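Local coordinates for protein dual function macrocyclase-peptidase POPB (Galerina marginata, PDB 5N4B) that cleaves peptides after proline and, in amanitin toxin biosynthesis, joins peptide ends into macrocycles, as a monomeric serine protease of the prolyl oligopeptidase family, at residues A556-L561 against G594-A599; G586-A591 against V650-L655. The protein carries 1 engineered substitution. All coordinates share one frame; numbering follows the deposited sequence.

Interaction 1: A556-L561 against G594-A599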
ATOM      1  N   ALA A 556     -21.485  10.027  -5.547  1.00 12.11           N
ATOM      2  CA  ALA A 556     -22.735   9.273  -5.614  1.00 12.10           C
ATOM      3  C   ALA A 556     -22.888   8.290  -4.450  1.00 12.25           C
ATOM      4  O   ALA A 556     -24.011   8.035  -3.964  1.00 14.29           O
ATOM      5  CB  ALA A 556     -22.871   8.581  -6.964  1.00 13.11           C
ATOM      6  N   ALA A 557     -21.788   7.698  -3.985  1.00 10.52           N
ATOM      7  CA  ALA A 557     -21.878   6.790  -2.852  1.00 10.60           C
ATOM      8  C   ALA A 557     -22.391   7.526  -1.617  1.00 10.02           C
ATOM      9  O   ALA A 557     -23.253   7.022  -0.892  1.00 11.93           O
ATOM     10  CB  ALA A 557     -20.507   6.172  -2.592  1.00 12.08           C
ATOM     11  N   ALA A 558     -21.873   8.719  -1.367  1.00 11.79           N
ATOM     12  CA  ALA A 558     -22.282   9.486  -0.189  1.00 11.53           C
ATOM     13  C   ALA A 558     -23.730   9.921  -0.308  1.00 14.57           C
ATOM     14  O   ALA A 558     -24.469   9.886   0.681  1.00 14.57           O
ATOM     15  CB  ALA A 558     -21.354  10.695  -0.021  1.00 13.20           C
ATOM     16  N   GLN A 559     -24.151  10.284  -1.516  1.00 12.72           N
ATOM     17  CA  GLN A 559     -25.536  10.669  -1.732  1.00 14.09           C
ATOM     18  C   GLN A 559     -26.459   9.478  -1.501  1.00 13.51           C
ATOM     19  O   GLN A 559     -27.527   9.619  -0.905  1.00 16.65           O
ATOM     20  CB  GLN A 559     -25.685  11.238  -3.157  1.00 15.09           C
ATOM     21  CG  GLN A 559     -24.928  12.550  -3.317  1.00 15.52           C
ATOM     22  CD  GLN A 559     -24.897  13.064  -4.725  1.00 18.22           C
ATOM     23  OE1 GLN A 559     -24.719  12.318  -5.694  1.00 20.39           O
ATOM     24  NE2 GLN A 559     -25.032  14.368  -4.851  1.00 22.10           N
ATOM     25  N   PHE A 560     -26.040   8.292  -1.951  1.00 12.46           N
ATOM     26  CA  PHE A 560     -26.813   7.066  -1.781  1.00 12.72           C
ATOM     27  C   PHE A 560     -26.966   6.685  -0.319  1.00 13.36           C
ATOM     28  O   PHE A 560     -28.040   6.258   0.113  1.00 14.97           O
ATOM     29  CB  PHE A 560     -26.099   5.947  -2.557  1.00 13.18           C
ATOM     30  CG  PHE A 560     -26.619   4.551  -2.301  1.00 14.52           C
ATOM     31  CD1 PHE A 560     -27.663   4.050  -3.020  1.00 16.99           C
ATOM     32  CD2 PHE A 560     -26.054   3.755  -1.348  1.00 16.41           C
ATOM     33  CE1 PHE A 560     -28.116   2.747  -2.790  1.00 16.73           C
ATOM     34  CE2 PHE A 560     -26.534   2.469  -1.119  1.00 21.56           C
ATOM     35  CZ  PHE A 560     -27.551   1.994  -1.856  1.00 18.80           C
ATOM     36  N   LEU A 561     -25.902   6.846   0.475  1.00 13.54           N
ATOM     37  CA  LEU A 561     -25.989   6.501   1.900  1.00 12.88           C
ATOM     38  C   LEU A 561     -27.093   7.290   2.568  1.00 13.77           C
ATOM     39  O   LEU A 561     -27.814   6.759   3.402  1.00 15.60           O
ATOM     40  CB  LEU A 561     -24.657   6.769   2.593  1.00 13.37           C
ATOM     41  CG  LEU A 561     -23.502   5.855   2.223  1.00 12.23           C
ATOM     42  CD1 LEU A 561     -22.238   6.339   2.877  1.00 13.17           C
ATOM     43  CD2 LEU A 561     -23.774   4.443   2.613  1.00 13.86           C
ATOM     44  N   GLY A 594     -23.006  20.626   1.449  1.00 18.29           N
ATOM     45  CA  GLY A 594     -23.663  19.787   2.431  1.00 17.86           C
ATOM     46  C   GLY A 594     -23.643  18.306   2.132  1.00 19.38           C
ATOM     47  O   GLY A 594     -24.226  17.523   2.886  1.00 19.72           O
ATOM     48  N   THR A 595     -22.981  17.876   1.067  1.00 15.49           N
ATOM     49  CA  THR A 595     -22.880  16.442   0.800  1.00 16.01           C
ATOM     50  C   THR A 595     -22.092  15.741   1.893  1.00 15.42           C
ATOM     51  O   THR A 595     -22.401  14.596   2.248  1.00 17.08           O
ATOM     52  CB  THR A 595     -22.182  16.206  -0.543  1.00 13.63           C
ATOM     53  OG1 THR A 595     -22.951  16.732  -1.613  1.00 15.64           O
ATOM     54  CG2 THR A 595     -21.978  14.725  -0.861  1.00 15.67           C
ATOM     55  N   PHE A 596     -21.058  16.392   2.413  1.00 13.86           N
ATOM     56  CA  PHE A 596     -20.202  15.802   3.425  1.00 12.80           C
ATOM     57  C   PHE A 596     -20.257  16.629   4.686  1.00 11.91           C
ATOM     58  O   PHE A 596     -20.385  17.848   4.626  1.00 14.79           O
ATOM     59  CB  PHE A 596     -18.770  15.795   2.918  1.00 12.73           C
ATOM     60  CG  PHE A 596     -18.598  15.093   1.609  1.00 10.51           C
ATOM     61  CD1 PHE A 596     -18.796  13.732   1.536  1.00 11.13           C
ATOM     62  CD2 PHE A 596     -18.254  15.759   0.463  1.00 12.22           C
ATOM     63  CE1 PHE A 596     -18.668  13.051   0.339  1.00 11.10           C
ATOM     64  CE2 PHE A 596     -18.101  15.082  -0.760  1.00 12.81           C
ATOM     65  CZ  PHE A 596     -18.306  13.724  -0.801  1.00 12.92           C
ATOM     66  N   GLY A 597     -20.133  15.950   5.821  1.00 12.32           N
ATOM     67  CA  GLY A 597     -20.088  16.599   7.123  1.00 13.65           C
ATOM     68  C   GLY A 597     -18.689  16.790   7.659  1.00 12.45           C
ATOM     69  O   GLY A 597     -18.502  17.580   8.584  1.00 13.59           O
ATOM     70  N   ALA A 598     -17.701  16.082   7.109  1.00 10.96           N
ATOM     71  CA  ALA A 598     -16.322  16.227   7.539  1.00 10.89           C
ATOM     72  C   ALA A 598     -15.435  15.596   6.487  1.00  9.69           C
ATOM     73  O   ALA A 598     -15.856  14.692   5.761  1.00 10.47           O
ATOM     74  CB  ALA A 598     -16.024  15.567   8.876  1.00 10.53           C
ATOM     75  N   ALA A 599     -14.185  16.047   6.451  1.00  8.96           N
ATOM     76  CA  ALA A 599     -13.245  15.557   5.460  1.00 10.17           C
ATOM     77  C   ALA A 599     -11.846  15.486   6.042  1.00 10.16           C
ATOM     78  O   ALA A 599     -11.373  16.452   6.647  1.00 10.89           O
ATOM     79  CB  ALA A 599     -13.251  16.464   4.223  1.00  9.92           C
TER
HETATM   80  O   HOH W   1     -24.449  12.854   1.133  1.00 14.90           O
HETATM   81  O   HOH W   2     -25.412  15.960  -2.337  1.00 17.18           O
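Thr595 OG1 is gripped twice: water 2 donates to Thr595 OG1 at 2.7 Å, and the hydroxyl is also hydrogen-bonded to Pro592 O just upstream. The same water accepts from Gln559 NE2 at 3.0 Å, so the polar ends of Gln559 and Thr595 meet through a single solvent molecule at the exposed margin of the contact. A second bridge joins the backbones, where water 1 donates to Thr595 O at 2.9 Å and, more weakly, to Ala558 O. No direct hydrogen bond joins the segments; these two waters bridge them, and the direct contact is between apolar atoms. With Thr595 chi1 at -64°, OG1 lies beside the backbone N, within reach of Pro592 O, and CG2 stands anti to that N. The methyl sits over the centre of the Phe596 ring, with Thr595 CG2 3.7 Å above its plane, an arrangement of CH-pi type between consecutive residues. Ala558 CB points at this pair, approaching Phe596 CE1 obliquely to 3.6 Å and Thr595 CG2 to 4.2 Å. Gln559 CG comes only loosely against the same methyl. The buried area is small, 126 Å² over both sides, as expected when one alanine methyl and the base of a glutamine face a turn whose nearest CA, that of Thr595, is 6.8 Å from the CA of Gln559. In the alpha/beta-hydrolase domain, this contact sets helix 548-563 against the turn entering strand 598-602. Ala558 also rests on Val572 of strand 572-577 and Gln494 of strand 492-495, and Phe596 lies on Ile574.

Interaction 2: G586-A591 against V650-L655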
ATOM      1  N   GLY A 586     -10.661  16.773  -3.938  1.00 10.59           N
ATOM      2  CA  GLY A 586     -11.506  17.049  -5.086  1.00 11.81           C
ATOM      3  C   GLY A 586     -12.986  16.843  -4.826  1.00 11.69           C
ATOM      4  O   GLY A 586     -13.829  17.568  -5.374  1.00 13.38           O
ATOM      5  N   SER A 587     -13.331  15.866  -3.994  1.00 10.71           N
ATOM      6  CA  SER A 587     -14.728  15.621  -3.706  1.00 11.05           C
ATOM      7  C   SER A 587     -15.346  16.791  -2.970  1.00 11.94           C
ATOM      8  O   SER A 587     -16.498  17.124  -3.228  1.00 12.03           O
ATOM      9  CB  SER A 587     -14.901  14.335  -2.916  1.00  9.94           C
ATOM     10  OG  SER A 587     -14.646  13.168  -3.732  1.00 11.05           O
ATOM     11  N   ILE A 588     -14.631  17.402  -2.023  1.00 10.56           N
ATOM     12  CA  ILE A 588     -15.249  18.503  -1.274  1.00 12.10           C
ATOM     13  C   ILE A 588     -15.395  19.732  -2.152  1.00 10.71           C
ATOM     14  O   ILE A 588     -16.351  20.487  -1.982  1.00 13.73           O
ATOM     15  CB  ILE A 588     -14.583  18.833   0.079  1.00 11.89           C
ATOM     16  CG1 ILE A 588     -13.201  19.418  -0.063  1.00 12.93           C
ATOM     17  CG2 ILE A 588     -14.571  17.613   1.004  1.00 11.82           C
ATOM     18  CD1 ILE A 588     -12.596  19.809   1.286  1.00 13.33           C
ATOM     19  N   VAL A 589     -14.496  19.927  -3.119  1.00 12.03           N
ATOM     20  CA  VAL A 589     -14.627  21.020  -4.078  1.00 14.65           C
ATOM     21  C   VAL A 589     -15.831  20.791  -4.983  1.00 13.19           C
ATOM     22  O   VAL A 589     -16.594  21.728  -5.293  1.00 15.97           O
ATOM     23  CB  VAL A 589     -13.321  21.157  -4.876  1.00 15.24           C
ATOM     24  CG1 VAL A 589     -13.523  22.067  -6.080  1.00 18.18           C
ATOM     25  CG2 VAL A 589     -12.139  21.616  -3.944  1.00 16.70           C
ATOM     26  N   ARG A 590     -16.026  19.551  -5.427  1.00 14.37           N
ATOM     27  CA  ARG A 590     -16.970  19.272  -6.514  1.00 13.69           C
ATOM     28  C   ARG A 590     -18.387  18.979  -6.042  1.00 16.20           C
ATOM     29  O   ARG A 590     -19.361  19.304  -6.756  1.00 18.77           O
ATOM     30  CB  ARG A 590     -16.471  18.093  -7.358  1.00 14.57           C
ATOM     31  CG  ARG A 590     -15.199  18.424  -8.128  1.00 16.13           C
ATOM     32  CD  ARG A 590     -14.624  17.268  -8.948  1.00 14.83           C
ATOM     33  NE  ARG A 590     -15.468  16.968 -10.095  1.00 18.40           N
ATOM     34  CZ  ARG A 590     -15.451  17.620 -11.259  1.00 23.61           C
ATOM     35  NH1 ARG A 590     -14.581  18.594 -11.481  1.00 23.16           N
ATOM     36  NH2 ARG A 590     -16.299  17.291 -12.224  1.00 26.72           N
ATOM     37  N   ALA A 591     -18.564  18.361  -4.904  1.00 12.61           N
ATOM     38  CA  ALA A 591     -19.886  17.892  -4.525  1.00 13.54           C
ATOM     39  C   ALA A 591     -20.773  19.059  -4.125  1.00 14.80           C
ATOM     40  O   ALA A 591     -20.286  20.090  -3.673  1.00 13.99           O
ATOM     41  CB  ALA A 591     -19.770  16.968  -3.325  1.00 14.77           C
ATOM     42  N   VAL A 650     -20.002  26.605   1.103  1.00 16.00           N
ATOM     43  CA  VAL A 650     -19.591  26.222   2.450  1.00 14.24           C
ATOM     44  C   VAL A 650     -18.857  24.886   2.365  1.00 14.85           C
ATOM     45  O   VAL A 650     -19.358  23.928   1.754  1.00 16.25           O
ATOM     46  CB  VAL A 650     -20.800  26.160   3.387  1.00 15.86           C
ATOM     47  CG1 VAL A 650     -20.415  25.565   4.725  1.00 20.32           C
ATOM     48  CG2 VAL A 650     -21.406  27.559   3.613  1.00 19.46           C
ATOM     49  N   MET A 651     -17.656  24.823   2.958  1.00 13.81           N
ATOM     50  CA  MET A 651     -16.862  23.607   3.034  1.00 14.44           C
ATOM     51  C   MET A 651     -17.150  22.866   4.333  1.00 14.44           C
ATOM     52  O   MET A 651     -17.326  23.490   5.377  1.00 13.46           O
ATOM     53  CB  MET A 651     -15.366  23.920   2.963  1.00 15.03           C
ATOM     54  CG  MET A 651     -14.866  24.379   1.624  1.00 16.86           C
ATOM     55  SD  MET A 651     -14.916  23.044   0.366  1.00 20.98           S
ATOM     56  CE  MET A 651     -16.275  23.767  -0.477  1.00 24.58           C
ATOM     57  N   PRO A 652     -17.161  21.531   4.310  1.00 12.10           N
ATOM     58  CA  PRO A 652     -17.238  20.788   5.564  1.00 12.20           C
ATOM     59  C   PRO A 652     -16.011  21.042   6.412  1.00 11.50           C
ATOM     60  O   PRO A 652     -14.942  21.371   5.911  1.00 12.61           O
ATOM     61  CB  PRO A 652     -17.255  19.314   5.105  1.00 12.62           C
ATOM     62  CG  PRO A 652     -16.506  19.335   3.833  1.00 14.52           C
ATOM     63  CD  PRO A 652     -16.881  20.662   3.170  1.00 13.05           C
ATOM     64  N   ALA A 653     -16.172  20.782   7.711  1.00 10.83           N
ATOM     65  CA  ALA A 653     -15.012  20.722   8.605  1.00  9.68           C
ATOM     66  C   ALA A 653     -13.965  19.803   8.002  1.00 11.13           C
ATOM     67  O   ALA A 653     -14.275  18.664   7.659  1.00 11.19           O
ATOM     68  CB  ALA A 653     -15.415  20.177   9.974  1.00 11.56           C
ATOM     69  N   THR A 654     -12.722  20.288   7.902  1.00 11.29           N
ATOM     70  CA  THR A 654     -11.667  19.606   7.196  1.00  9.58           C
ATOM     71  C   THR A 654     -10.421  19.626   8.064  1.00 10.45           C
ATOM     72  O   THR A 654     -10.009  20.687   8.558  1.00 11.35           O
ATOM     73  CB  THR A 654     -11.397  20.286   5.850  1.00 12.18           C
ATOM     74  OG1 THR A 654     -12.545  20.164   4.994  1.00 12.69           O
ATOM     75  CG2 THR A 654     -10.253  19.628   5.125  1.00 13.78           C
ATOM     76  N   LEU A 655      -9.813  18.450   8.236  1.00  9.27           N
ATOM     77  CA  LEU A 655      -8.556  18.273   8.957  1.00  9.45           C
ATOM     78  C   LEU A 655      -7.626  17.559   7.999  1.00  9.85           C
ATOM     79  O   LEU A 655      -7.796  16.369   7.707  1.00  9.62           O
ATOM     80  CB  LEU A 655      -8.709  17.474  10.223  1.00 10.65           C
ATOM     81  CG  LEU A 655      -7.384  17.211  10.962  1.00 10.81           C
ATOM     82  CD1 LEU A 655      -6.785  18.515  11.476  1.00 15.25           C
ATOM     83  CD2 LEU A 655      -7.583  16.282  12.121  1.00 14.72           C
TER
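Ile588 and Met651 mark the closest backbone approach, their CA atoms 6.9 Å apart, where the last turn of helix 579-590 passes the extended chain leading into strand 653-659. Ala591 N still bonds to Ser587 O, but the chain leaves helical geometry at Ala591. The contact is mainly apolar, without direct hydrogen bonds between the segments, and buries 184 Å² summed over both sides; Ile588 contributes most, 84 Å². Its chi1 of 68° places CG1 between the backbone N and the carbonyl carbon, from where Ile588 CG1 lies 4.0 Å from Met651 SD. The two side chains cross at about a right angle. Further along this branch, Ile588 CD1 lies 3.7 Å from Thr654 OG1, while Ile588 CG2 is 3.8 Å from Pro652 CG. Thr654 OG1 donates to Pro652 O at 2.8 Å, from 41° out of the carbonyl plane. Met651, bent at chi2 and chi3, brings its CE to 3.6 Å from Ile588 O. In the alpha/beta-hydrolase domain, helix 579-590 is the crossover of a beta-alpha-beta unit between parallel strands 572-577 and 598-602, and its end packs on the start of the next parallel strand, 653-659. Ser587 packs on helix 548-563, and Met651 and Thr654 touch Leu688 of neighbouring strand 688-693.

From the N terminus the chain meets 556-561, then 586-591, 594-599 and 650-655, so the two contacts cross rather than nest. Interaction 1 closes a loop with 32 residues between its segments, which holds strand 572-577 and helix 579-590. Interaction 2 spans 58 intervening residues, strand 598-602 among them. They lie about 10 Å apart, centre to centre, and meet at the sheet: probable backbone hydrogen bonds join Ala599 N to Ala653 O at 2.9 Å and Leu655 N to Ala599 O at 3.0 Å. Phe596 CE2 also packs on Ser587 O. Together they tie helices 548-563 and 579-590 to the entrances of two adjacent parallel strands.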